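Local coordinates for protein 2-(acetamidomethylene)succinate hydrolase (Mesorhizobium loti, PDB 3KXP) that catalyses the last step of vitamin B6 degradation, hydrolysing (E)-2-(acetamidomethylene)succinate to succinic semialdehyde, acetate, ammonia and carbon dioxide, at residues N80-E85 with A216-Q221; L70-H75 with A125-T130; L259-E264 with H294-V299; G76-S81 with A201-N206. One frame throughout, in Å; residues are numbered along the deposited sequence.

Contact 1: residues N80-E85 with A216-Q221; sequences NSAVFE and AESGYQ
The side-chain amide of Asn80 lies against the hydroxymethyl group of Ser218 while its oxygen closes an Asx turn, a motif that here starts the 3-10 segment 81-84 of the alpha/beta hydrolase fold. Asn80 OD1 accepts from Ala82 N at 3.0 Å, the donor standing 50° out of the carbonyl plane. Asparagine suits the site because it offers both an acceptor and a donor. The same amide sends ND2 to Ser218 OG at 2.9 Å, with a fairly straight N-H...O angle of 160° and the hydroxyl almost exactly in the amide plane. With CG in the crowded position between the backbone N and the carbonyl carbon (chi1 80°), the amide can serve its own backbone and the last turn of helix 209-218 together. Ser218 OG takes part in two bonds: it receives Asn80 ND2 and also bonds to Ile214 O, one helical turn back. A leucine in place of Asn80 would probably leave Ala82 N without its side-chain acceptor and Ser218 OG without the N-H it receives, untying the turn from the helix end. Gly219, the first residue to leave the helix, brings its N to 3.4 Å from Asn80 ND2, but both are donors and no bond forms; having no side chain, it lets the amide come this close. Arg63 of strand 59-65 touches Asn80, Ala82 and Ser218. The small methyl of Ala82 suits its place beside the serine, where Ala82 CB is already a tight 3.4 Å from Ser218 CB.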
loop_
_atom_site.group_PDB
_atom_site.type_symbol
_atom_site.label_atom_id
_atom_site.label_comp_id
_atom_site.label_asym_id
_atom_site.label_seq_id
_atom_site.Cartn_x
_atom_site.Cartn_y
_atom_site.Cartn_z
ATOM N N ASN A 80 25.246 7.942 1.446
ATOM C CA ASN A 80 25.625 7.774 0.042
ATOM C C ASN A 80 25.038 6.478 -0.547
ATOM O O ASN A 80 24.608 5.587 0.181
ATOM C CB ASN A 80 27.159 7.796 -0.102
ATOM C CG ASN A 80 27.805 6.476 0.266
ATOM O OD1 ASN A 80 27.950 5.597 -0.576
ATOM N ND2 ASN A 80 28.183 6.325 1.531
ATOM N N SER A 81 25.044 6.386 -1.874
ATOM C CA SER A 81 24.477 5.251 -2.615
ATOM C C SER A 81 24.764 3.817 -2.171
ATOM O O SER A 81 23.919 2.942 -2.353
ATOM C CB SER A 81 24.837 5.373 -4.098
ATOM O OG SER A 81 26.238 5.289 -4.297
ATOM N N ALA A 82 25.933 3.563 -1.594
ATOM C CA ALA A 82 26.284 2.202 -1.186
ATOM C C ALA A 82 25.361 1.514 -0.179
ATOM O O ALA A 82 25.236 0.291 -0.195
ATOM C CB ALA A 82 27.714 2.170 -0.660
ATOM N N VAL A 83 24.718 2.280 0.696
ATOM C CA VAL A 83 23.849 1.678 1.697
ATOM C C VAL A 83 22.713 0.860 1.083
ATOM O O VAL A 83 22.074 0.065 1.772
ATOM C CB VAL A 83 23.240 2.748 2.631
ATOM C CG1 VAL A 83 24.352 3.622 3.203
ATOM C CG2 VAL A 83 22.214 3.596 1.873
ATOM N N PHE A 84 22.468 1.036 -0.212
ATOM C CA PHE A 84 21.389 0.304 -0.868
ATOM C C PHE A 84 21.780 -0.993 -1.569
ATOM O O PHE A 84 20.903 -1.748 -1.992
ATOM C CB PHE A 84 20.672 1.204 -1.883
ATOM C CG PHE A 84 19.894 2.324 -1.259
ATOM C CD1 PHE A 84 20.346 3.638 -1.348
ATOM C CD2 PHE A 84 18.707 2.066 -0.577
ATOM C CE1 PHE A 84 19.624 4.684 -0.765
ATOM C CE2 PHE A 84 17.983 3.099 0.008
ATOM C CZ PHE A 84 18.441 4.412 -0.087
ATOM N N GLU A 85 23.073 -1.272 -1.694
ATOM C CA GLU A 85 23.475 -2.489 -2.396
ATOM C C GLU A 85 22.818 -3.764 -1.860
ATOM O O GLU A 85 22.354 -4.589 -2.639
ATOM C CB GLU A 85 25.009 -2.644 -2.415
ATOM C CG GLU A 85 25.738 -1.470 -3.076
ATOM C CD GLU A 85 27.134 -1.818 -3.607
ATOM O OE1 GLU A 85 27.788 -2.731 -3.061
ATOM O OE2 GLU A 85 27.583 -1.153 -4.568
ATOM N N ALA A 216 30.845 3.057 6.530
ATOM C CA ALA A 216 32.237 3.351 6.842
ATOM C C ALA A 216 33.170 3.256 5.627
ATOM O O ALA A 216 34.016 4.121 5.413
ATOM C CB ALA A 216 32.725 2.411 7.946
ATOM N N GLU A 217 33.009 2.208 4.831
ATOM C CA GLU A 217 33.863 2.017 3.671
ATOM C C GLU A 217 33.486 2.875 2.476
ATOM O O GLU A 217 34.330 3.155 1.642
ATOM C CB GLU A 217 33.843 0.554 3.220
ATOM C CG GLU A 217 34.154 -0.455 4.302
ATOM C CD GLU A 217 34.226 -1.877 3.766
ATOM O OE1 GLU A 217 33.414 -2.217 2.876
ATOM O OE2 GLU A 217 35.084 -2.653 4.243
ATOM N N SER A 218 32.231 3.296 2.389
ATOM C CA SER A 218 31.794 4.060 1.230
ATOM C C SER A 218 31.693 5.572 1.347
ATOM O O SER A 218 31.843 6.267 0.354
ATOM C CB SER A 218 30.446 3.526 0.748
ATOM O OG SER A 218 29.442 3.737 1.733
ATOM N N GLY A 219 31.432 6.088 2.539
ATOM C CA GLY A 219 31.284 7.527 2.668
ATOM C C GLY A 219 32.466 8.304 3.202
ATOM O O GLY A 219 32.371 9.505 3.434
ATOM N N TYR A 220 33.587 7.626 3.403
ATOM C CA TYR A 220 34.770 8.290 3.933
ATOM C C TYR A 220 35.997 7.882 3.120
ATOM O O TYR A 220 36.219 6.695 2.866
ATOM C CB TYR A 220 34.929 7.939 5.425
ATOM C CG TYR A 220 33.663 8.213 6.214
ATOM C CD1 TYR A 220 32.538 7.396 6.066
ATOM C CD2 TYR A 220 33.535 9.365 6.984
ATOM C CE1 TYR A 220 31.317 7.730 6.641
ATOM C CE2 TYR A 220 32.310 9.710 7.566
ATOM C CZ TYR A 220 31.204 8.893 7.381
ATOM O OH TYR A 220 29.963 9.274 7.858
ATOM N N GLN A 221 36.781 8.870 2.693
ATOM C CA GLN A 221 37.965 8.581 1.893
ATOM C C GLN A 221 39.270 9.030 2.523
ATOM O O GLN A 221 39.316 10.006 3.270
ATOM C CB GLN A 221 37.822 9.181 0.484
ATOM C CG GLN A 221 37.452 10.669 0.424
ATOM C CD GLN A 221 38.642 11.620 0.510
ATOM O OE1 GLN A 221 39.615 11.500 -0.245
ATOM N NE2 GLN A 221 38.556 12.587 1.422
#

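Contact 2: residues L70-H75 with A125-T130; sequences LMLFFH and AGLIRT
Flat groups stay at the margins of the meeting of Leu72 with Leu127 and Ile128: the guanidinium of Arg129 has Ala125 CB over one face, 4.2 Å above the plane and offset toward the rim, while the Phe74 ring stays just short of the helix segment 125-130 and packs on Ile124, one residue before it. The touching itself is between aliphatic branches. Leu72 CD1 reaches between two neighbours on the helix, 3.8 Å from Leu127 CD1 and 3.7 Å from Ile128 CG1, and its other methyl, CD2, adds a looser approach to Leu127 CD1 at 4.1 Å. The side chains cross obliquely, so branches meet rather than lie alongside each other. Leu127 puts CG anti to its own nitrogen (chi1 -172°), which carries CD1 down toward the sheet; Ile128 presents the CG1 branch to Leu72 instead of its CG2 methyl. Branched aliphatic residues suit this buried place because they fill it without needing a polar mate. Leu70 also faces the helix and packs on Leu131, the next residue of that helix beyond 125-130. The hydroxyl of Thr130 is satisfied within the helix: OG1 donates to Gly126 O at 2.9 Å, and that carbonyl also accepts Thr130 N. Strand 70-74 lies between strands 96-100 and 136-141, and the chain passes from one to the other through helix 117-131. The contact therefore lies beneath a parallel beta-alpha-beta crossover that spans one intervening strand, the arrangement of the central sheet in the alpha/beta hydrolase fold.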
loop_
_atom_site.group_PDB
_atom_site.type_symbol
_atom_site.label_atom_id
_atom_site.label_comp_id
_atom_site.label_asym_id
_atom_site.label_seq_id
_atom_site.Cartn_x
_atom_site.Cartn_y
_atom_site.Cartn_z
ATOM N N LEU A 70 13.273 0.527 -14.734
ATOM C CA LEU A 70 14.182 1.313 -13.923
ATOM C C LEU A 70 13.687 1.590 -12.502
ATOM O O LEU A 70 12.534 1.970 -12.288
ATOM C CB LEU A 70 14.477 2.636 -14.621
ATOM C CG LEU A 70 15.488 3.547 -13.921
ATOM C CD1 LEU A 70 16.848 2.851 -13.862
ATOM C CD2 LEU A 70 15.583 4.874 -14.670
HETATM N N MSE A 71 14.580 1.395 -11.535
HETATM C CA MSE A 71 14.275 1.646 -10.134
HETATM C C MSE A 71 15.457 2.388 -9.513
HETATM O O MSE A 71 16.541 1.824 -9.357
HETATM C CB MSE A 71 14.038 0.335 -9.401
HETATM C CG MSE A 71 13.464 0.522 -8.019
HETATM SE SE MSE A 71 12.996 -1.166 -7.201
HETATM C CE MSE A 71 11.328 -1.496 -8.130
ATOM N N LEU A 72 15.240 3.652 -9.160
ATOM C CA LEU A 72 16.292 4.491 -8.585
ATOM C C LEU A 72 16.218 4.602 -7.062
ATOM O O LEU A 72 15.131 4.737 -6.500
ATOM C CB LEU A 72 16.227 5.887 -9.211
ATOM C CG LEU A 72 16.299 5.888 -10.741
ATOM C CD1 LEU A 72 16.092 7.291 -11.279
ATOM C CD2 LEU A 72 17.649 5.335 -11.184
ATOM N N PHE A 73 17.376 4.558 -6.403
ATOM C CA PHE A 73 17.433 4.650 -4.949
ATOM C C PHE A 73 18.183 5.900 -4.472
ATOM O O PHE A 73 19.314 6.149 -4.892
ATOM C CB PHE A 73 18.112 3.412 -4.371
ATOM C CG PHE A 73 17.400 2.118 -4.661
ATOM C CD1 PHE A 73 17.398 1.575 -5.942
ATOM C CD2 PHE A 73 16.796 1.404 -3.638
ATOM C CE1 PHE A 73 16.812 0.330 -6.194
ATOM C CE2 PHE A 73 16.204 0.155 -3.883
ATOM C CZ PHE A 73 16.216 -0.378 -5.159
ATOM N N PHE A 74 17.563 6.665 -3.577
ATOM C CA PHE A 74 18.161 7.890 -3.056
ATOM C C PHE A 74 18.326 7.887 -1.530
ATOM O O PHE A 74 17.345 7.830 -0.784
ATOM C CB PHE A 74 17.322 9.091 -3.487
ATOM C CG PHE A 74 17.072 9.145 -4.961
ATOM C CD1 PHE A 74 16.085 8.352 -5.544
ATOM C CD2 PHE A 74 17.839 9.969 -5.780
ATOM C CE1 PHE A 74 15.863 8.380 -6.920
ATOM C CE2 PHE A 74 17.625 10.004 -7.159
ATOM C CZ PHE A 74 16.634 9.208 -7.730
ATOM N N HIS A 75 19.579 7.978 -1.090
ATOM C CA HIS A 75 19.972 7.961 0.323
ATOM C C HIS A 75 19.548 9.181 1.161
ATOM O O HIS A 75 19.046 10.175 0.634
ATOM C CB HIS A 75 21.495 7.825 0.392
ATOM C CG HIS A 75 22.215 8.998 -0.195
ATOM N ND1 HIS A 75 22.324 10.205 0.462
ATOM C CD2 HIS A 75 22.758 9.190 -1.421
ATOM C CE1 HIS A 75 22.894 11.092 -0.335
ATOM N NE2 HIS A 75 23.167 10.502 -1.484
ATOM N N ALA A 125 14.831 14.277 -12.326
ATOM C CA ALA A 125 14.230 14.333 -13.653
ATOM C C ALA A 125 15.350 14.261 -14.690
ATOM O O ALA A 125 15.291 13.471 -15.638
ATOM C CB ALA A 125 13.458 15.628 -13.814
ATOM N N GLY A 126 16.376 15.090 -14.498
ATOM C CA GLY A 126 17.496 15.102 -15.417
ATOM C C GLY A 126 18.095 13.722 -15.600
ATOM O O GLY A 126 18.366 13.300 -16.719
ATOM N N LEU A 127 18.282 13.008 -14.496
ATOM C CA LEU A 127 18.870 11.674 -14.521
ATOM C C LEU A 127 17.957 10.649 -15.202
ATOM O O LEU A 127 18.422 9.775 -15.938
ATOM C CB LEU A 127 19.206 11.254 -13.085
ATOM C CG LEU A 127 20.007 9.984 -12.796
ATOM C CD1 LEU A 127 19.104 8.797 -12.943
ATOM C CD2 LEU A 127 21.214 9.882 -13.714
ATOM N N ILE A 128 16.656 10.749 -14.967
ATOM C CA ILE A 128 15.741 9.820 -15.603
ATOM C C ILE A 128 15.778 10.061 -17.115
ATOM O O ILE A 128 15.835 9.112 -17.896
ATOM C CB ILE A 128 14.306 9.991 -15.054
ATOM C CG1 ILE A 128 14.286 9.625 -13.564
ATOM C CG2 ILE A 128 13.337 9.080 -15.813
ATOM C CD1 ILE A 128 12.999 9.961 -12.868
ATOM N N ARG A 129 15.765 11.326 -17.524
ATOM C CA ARG A 129 15.824 11.669 -18.947
ATOM C C ARG A 129 17.135 11.197 -19.572
ATOM O O ARG A 129 17.137 10.599 -20.647
ATOM C CB ARG A 129 15.709 13.181 -19.144
ATOM C CG ARG A 129 14.307 13.718 -19.026
ATOM C CD ARG A 129 14.343 15.194 -18.705
ATOM N NE ARG A 129 13.009 15.760 -18.560
ATOM C CZ ARG A 129 12.760 16.929 -17.985
ATOM N NH1 ARG A 129 13.762 17.649 -17.496
ATOM N NH2 ARG A 129 11.515 17.387 -17.908
ATOM N N THR A 130 18.246 11.468 -18.891
ATOM C CA THR A 130 19.562 11.085 -19.388
ATOM C C THR A 130 19.725 9.576 -19.504
ATOM O O THR A 130 20.386 9.090 -20.420
ATOM C CB THR A 130 20.676 11.646 -18.488
ATOM O OG1 THR A 130 20.597 13.075 -18.485
ATOM C CG2 THR A 130 22.049 11.221 -18.996
#

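Contact 3: residues L259-E264 with H294-V299; sequences LIVRGE and HYVNEV
Val261 meets Val296 methyl to methyl, CG1 to CG1 at 3.9 Å, in the buried layer beside strand 258-263, where both also touch Val289 of the neighbouring strand. In each valine CG1 is anti to the backbone N (chi1 176° in Val261 and -169° in Val296), which turns the two methyls to one another. Compact beta-branched side chains suit the close approach of the strand to the start of the helix. Arg262 points the other way, with NH1 bonded to Val269 O, and adds only its backbone: its C lies 4.2 Å from Val296 CG2. Gly263 N comes closer, 3.7 Å from that same methyl; glycine suits the place, since a CB here would point at that methyl and probably crowd it. Here the contact borders the probable catalytic triad of Ser142, Asp166 and His294. Gly263 N bonds to Asp166 OD1, and His294 ND1 to Asp166 OD2, so the strand end helps to fix the carboxylate that holds the imidazole. The chain then passes through an inverse gamma turn centred on Tyr295, which brings Val296 back against the strand two residues after the histidine. Glu264 turns away from helix 296-299, and its OE2 forms a salt bridge with Arg279 of the second subunit.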
loop_
_atom_site.group_PDB
_atom_site.type_symbol
_atom_site.label_atom_id
_atom_site.label_comp_id
_atom_site.label_asym_id
_atom_site.label_seq_id
_atom_site.Cartn_x
_atom_site.Cartn_y
_atom_site.Cartn_z
ATOM N N LEU A 259 3.983 4.890 -1.628
ATOM C CA LEU A 259 3.878 4.051 -0.449
ATOM C C LEU A 259 4.621 4.785 0.666
ATOM O O LEU A 259 5.784 5.147 0.507
ATOM C CB LEU A 259 4.535 2.699 -0.695
ATOM C CG LEU A 259 4.644 1.786 0.533
ATOM C CD1 LEU A 259 3.268 1.215 0.884
ATOM C CD2 LEU A 259 5.617 0.642 0.233
ATOM N N ILE A 260 3.951 5.020 1.786
ATOM C CA ILE A 260 4.590 5.709 2.897
ATOM C C ILE A 260 5.091 4.679 3.898
ATOM O O ILE A 260 4.321 3.843 4.382
ATOM C CB ILE A 260 3.615 6.652 3.620
ATOM C CG1 ILE A 260 3.049 7.679 2.640
ATOM C CG2 ILE A 260 4.333 7.363 4.752
ATOM C CD1 ILE A 260 1.954 8.553 3.237
ATOM N N VAL A 261 6.384 4.724 4.193
ATOM C CA VAL A 261 6.963 3.795 5.149
ATOM C C VAL A 261 7.522 4.578 6.320
ATOM O O VAL A 261 8.290 5.523 6.127
ATOM C CB VAL A 261 8.097 2.962 4.518
ATOM C CG1 VAL A 261 8.739 2.083 5.573
ATOM C CG2 VAL A 261 7.542 2.099 3.394
ATOM N N ARG A 262 7.110 4.211 7.531
ATOM C CA ARG A 262 7.611 4.880 8.728
ATOM C C ARG A 262 8.163 3.848 9.685
ATOM O O ARG A 262 7.686 2.714 9.734
ATOM C CB ARG A 262 6.513 5.658 9.470
ATOM C CG ARG A 262 7.082 6.453 10.657
ATOM C CD ARG A 262 6.040 7.046 11.586
ATOM N NE ARG A 262 5.698 6.101 12.641
ATOM C CZ ARG A 262 6.114 6.170 13.902
ATOM N NH1 ARG A 262 6.900 7.157 14.315
ATOM N NH2 ARG A 262 5.748 5.227 14.751
ATOM N N GLY A 263 9.172 4.246 10.444
ATOM C CA GLY A 263 9.730 3.344 11.429
ATOM C C GLY A 263 8.934 3.572 12.702
ATOM O O GLY A 263 8.626 4.718 13.041
ATOM N N GLU A 264 8.587 2.498 13.397
ATOM C CA GLU A 264 7.821 2.617 14.632
ATOM C C GLU A 264 8.425 3.591 15.640
ATOM O O GLU A 264 7.710 4.402 16.222
ATOM C CB GLU A 264 7.654 1.244 15.293
ATOM C CG GLU A 264 7.074 1.313 16.692
ATOM C CD GLU A 264 6.988 -0.045 17.359
ATOM O OE1 GLU A 264 7.962 -0.822 17.264
ATOM O OE2 GLU A 264 5.949 -0.327 17.991
ATOM N N HIS A 294 14.319 5.665 12.628
ATOM C CA HIS A 294 14.378 6.411 11.381
ATOM C C HIS A 294 15.035 5.648 10.227
ATOM O O HIS A 294 14.641 5.808 9.067
ATOM C CB HIS A 294 15.109 7.739 11.619
ATOM C CG HIS A 294 15.385 8.523 10.371
ATOM N ND1 HIS A 294 14.390 8.924 9.502
ATOM C CD2 HIS A 294 16.543 9.017 9.870
ATOM C CE1 HIS A 294 14.922 9.635 8.525
ATOM N NE2 HIS A 294 16.227 9.707 8.724
ATOM N N TYR A 295 16.021 4.810 10.549
ATOM C CA TYR A 295 16.770 4.053 9.544
ATOM C C TYR A 295 16.133 2.717 9.171
ATOM O O TYR A 295 16.740 1.655 9.299
ATOM C CB TYR A 295 18.195 3.869 10.063
ATOM C CG TYR A 295 18.759 5.190 10.514
ATOM C CD1 TYR A 295 19.232 6.122 9.586
ATOM C CD2 TYR A 295 18.689 5.575 11.854
ATOM C CE1 TYR A 295 19.611 7.408 9.980
ATOM C CE2 TYR A 295 19.066 6.862 12.259
ATOM C CZ TYR A 295 19.520 7.771 11.316
ATOM O OH TYR A 295 19.871 9.044 11.703
ATOM N N VAL A 296 14.906 2.797 8.668
ATOM C CA VAL A 296 14.127 1.625 8.301
ATOM C C VAL A 296 14.782 0.575 7.403
ATOM O O VAL A 296 14.880 -0.594 7.786
ATOM C CB VAL A 296 12.799 2.043 7.646
ATOM C CG1 VAL A 296 11.883 0.824 7.506
ATOM C CG2 VAL A 296 12.149 3.150 8.477
ATOM N N ASN A 297 15.220 0.974 6.214
ATOM C CA ASN A 297 15.812 0.010 5.299
ATOM C C ASN A 297 17.064 -0.694 5.841
ATOM O O ASN A 297 17.290 -1.879 5.564
ATOM C CB ASN A 297 16.081 0.660 3.925
ATOM C CG ASN A 297 16.978 1.883 4.009
ATOM O OD1 ASN A 297 18.060 1.909 3.415
ATOM N ND2 ASN A 297 16.528 2.909 4.732
ATOM N N GLU A 298 17.860 0.007 6.639
ATOM C CA GLU A 298 19.059 -0.612 7.186
ATOM C C GLU A 298 18.768 -1.466 8.427
ATOM O O GLU A 298 19.364 -2.530 8.608
ATOM C CB GLU A 298 20.107 0.466 7.506
ATOM C CG GLU A 298 20.833 0.995 6.272
ATOM C CD GLU A 298 21.569 2.310 6.507
ATOM O OE1 GLU A 298 20.902 3.363 6.583
ATOM O OE2 GLU A 298 22.813 2.295 6.607
ATOM N N VAL A 299 17.838 -1.013 9.265
ATOM C CA VAL A 299 17.504 -1.727 10.489
ATOM C C VAL A 299 16.530 -2.892 10.278
ATOM O O VAL A 299 16.586 -3.879 11.000
ATOM C CB VAL A 299 16.928 -0.747 11.558
ATOM C CG1 VAL A 299 16.635 -1.492 12.852
ATOM C CG2 VAL A 299 17.922 0.390 11.821
#

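Contact 4: residues G76-S81 with A201-N206; sequences GITSNS and AGRYPN
Thr78 approaches Tyr204 and Arg203 without bonding to either: its OG1 is 3.9 Å from Tyr204 OH and 4.0 Å from Arg203 NH1. The close packing is within 201-206, where Arg203 CG lies 4.2 Å above the centre of the Tyr204 ring and the arginine chain runs on extended, bringing one face of its guanidinium over Tyr204 OH, off toward the rim, without a hydrogen bond. Both residues suit this place because they reach far from the helix end and finish in a polar group. Toward the loop the contact is loose and bridged by two waters. Water 2 donates to Thr78 OG1 at 3.1 Å and lies at the ring edge, in plane, 2.7 Å from Tyr204 OH; water 1, through longer bonds, links the same phenol oxygen to Ile77 O, to which it donates. A type II beta turn from Gly76 to Ser79 sets the loop, with Thr78 third; its OG1, between the backbone N and the carbonyl carbon (chi1 77°), is placed to accept from water 2. Threonine suits the turn because its hydroxyl takes the water while its methyl can pack. Replacing Thr78 with a valine would probably leave water 2 without its acceptor on the loop, cutting one of the two bridges to Tyr204. Thr78 also touches Met236 and Val183. Ile77 belongs to the chloride site with Leu143 and the probable nucleophile Ser142, consistent with an oxyanion hole. Water-relayed rather than direct bonds between this loop and helix 193-203, probably part of the cap, imply a polar, hydrated boundary near the active site.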
loop_
_atom_site.group_PDB
_atom_site.type_symbol
_atom_site.label_atom_id
_atom_site.label_comp_id
_atom_site.label_asym_id
_atom_site.label_seq_id
_atom_site.Cartn_x
_atom_site.Cartn_y
_atom_site.Cartn_z
ATOM N N GLY A 76 19.779 9.102 2.471
ATOM C CA GLY A 76 19.451 10.208 3.359
ATOM C C GLY A 76 20.618 11.185 3.469
ATOM O O GLY A 76 21.684 10.934 2.894
ATOM N N ILE A 77 20.440 12.283 4.204
ATOM C CA ILE A 77 21.502 13.282 4.352
ATOM C C ILE A 77 22.799 12.707 4.960
ATOM O O ILE A 77 22.764 11.878 5.873
ATOM C CB ILE A 77 21.011 14.472 5.192
ATOM C CG1 ILE A 77 21.918 15.683 4.970
ATOM C CG2 ILE A 77 20.999 14.104 6.664
ATOM C CD1 ILE A 77 21.323 16.981 5.507
ATOM N N THR A 78 23.928 13.159 4.421
ATOM C CA THR A 78 25.295 12.743 4.806
ATOM C C THR A 78 25.646 11.318 4.397
ATOM O O THR A 78 26.803 10.917 4.472
ATOM C CB THR A 78 25.593 12.873 6.332
ATOM O OG1 THR A 78 24.990 11.789 7.047
ATOM C CG2 THR A 78 25.085 14.191 6.873
ATOM N N SER A 79 24.652 10.557 3.951
ATOM C CA SER A 79 24.868 9.172 3.535
ATOM C C SER A 79 25.306 9.122 2.059
ATOM O O SER A 79 25.695 10.142 1.490
ATOM C CB SER A 79 23.562 8.389 3.745
ATOM O OG SER A 79 23.735 6.997 3.576
ATOM N N ASN A 80 25.246 7.942 1.446
ATOM C CA ASN A 80 25.625 7.774 0.042
ATOM C C ASN A 80 25.038 6.478 -0.547
ATOM O O ASN A 80 24.608 5.587 0.181
ATOM C CB ASN A 80 27.159 7.796 -0.102
ATOM C CG ASN A 80 27.805 6.476 0.266
ATOM O OD1 ASN A 80 27.950 5.597 -0.576
ATOM N ND2 ASN A 80 28.183 6.325 1.531
ATOM N N SER A 81 25.044 6.386 -1.874
ATOM C CA SER A 81 24.477 5.251 -2.615
ATOM C C SER A 81 24.764 3.817 -2.171
ATOM O O SER A 81 23.919 2.942 -2.353
ATOM C CB SER A 81 24.837 5.373 -4.098
ATOM O OG SER A 81 26.238 5.289 -4.297
ATOM N N ALA A 201 28.683 3.656 14.720
ATOM C CA ALA A 201 27.924 2.798 15.630
ATOM C C ALA A 201 27.326 3.630 16.768
ATOM O O ALA A 201 26.208 3.369 17.216
ATOM C CB ALA A 201 28.825 1.705 16.202
ATOM N N GLY A 202 28.077 4.633 17.221
ATOM C CA GLY A 202 27.617 5.487 18.300
ATOM C C GLY A 202 26.546 6.481 17.882
ATOM O O GLY A 202 25.657 6.806 18.672
ATOM N N ARG A 203 26.623 6.970 16.648
ATOM C CA ARG A 203 25.638 7.926 16.166
ATOM C C ARG A 203 24.358 7.214 15.720
ATOM O O ARG A 203 23.265 7.767 15.820
ATOM C CB ARG A 203 26.199 8.747 14.996
ATOM C CG ARG A 203 25.320 9.956 14.651
ATOM C CD ARG A 203 25.707 10.620 13.340
ATOM N NE ARG A 203 24.855 11.771 13.032
ATOM C CZ ARG A 203 24.920 12.472 11.901
ATOM N NH1 ARG A 203 25.798 12.142 10.963
ATOM N NH2 ARG A 203 24.105 13.502 11.698
ATOM N N TYR A 204 24.501 5.986 15.226
ATOM C CA TYR A 204 23.354 5.199 14.774
ATOM C C TYR A 204 23.334 3.872 15.526
ATOM O O TYR A 204 23.558 2.820 14.935
ATOM C CB TYR A 204 23.460 4.931 13.278
ATOM C CG TYR A 204 23.667 6.173 12.463
ATOM C CD1 TYR A 204 24.872 6.401 11.797
ATOM C CD2 TYR A 204 22.659 7.126 12.346
ATOM C CE1 TYR A 204 25.066 7.547 11.029
ATOM C CE2 TYR A 204 22.843 8.278 11.581
ATOM C CZ TYR A 204 24.046 8.479 10.924
ATOM O OH TYR A 204 24.219 9.607 10.161
ATOM N N PRO A 205 23.030 3.909 16.834
ATOM C CA PRO A 205 22.980 2.734 17.714
ATOM C C PRO A 205 22.140 1.541 17.273
ATOM O O PRO A 205 22.459 0.403 17.620
ATOM C CB PRO A 205 22.512 3.323 19.051
ATOM C CG PRO A 205 21.631 4.456 18.622
ATOM C CD PRO A 205 22.455 5.086 17.513
ATOM N N ASN A 206 21.081 1.780 16.506
ATOM C CA ASN A 206 20.226 0.677 16.062
ATOM C C ASN A 206 20.605 0.075 14.712
ATOM O O ASN A 206 20.065 -0.962 14.324
ATOM C CB ASN A 206 18.765 1.126 16.022
ATOM C CG ASN A 206 18.294 1.652 17.355
ATOM O OD1 ASN A 206 18.478 1.001 18.381
ATOM N ND2 ASN A 206 17.682 2.837 17.354
HETATM O O HOH W 1 22.872 8.944 7.310
HETATM O O HOH W 2 26.478 9.663 8.699
#

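Contacts 1 and 4 start from the same loop after strand 70-74, share Asn80 and Ser81, and have centres about 10 Å apart; they reach helices 209-218 and 193-203, which follow each other in the chain segment inserted between strands 159-165 and 258-263. The strand of contact 2 runs straight into that loop, its centre about 18 Å from that of contact 1, and contact 3 closes the series near the C-terminus. Contacts 2 and 3 reach the same sheet on opposite sides of the chain's centre, their centres about 21 Å apart. Contact 3 touches contact 4 through Tyr295 and Tyr204, their centres about 13 Å apart, so the sheet, the catalytic loops and the probable cap meet around the active site.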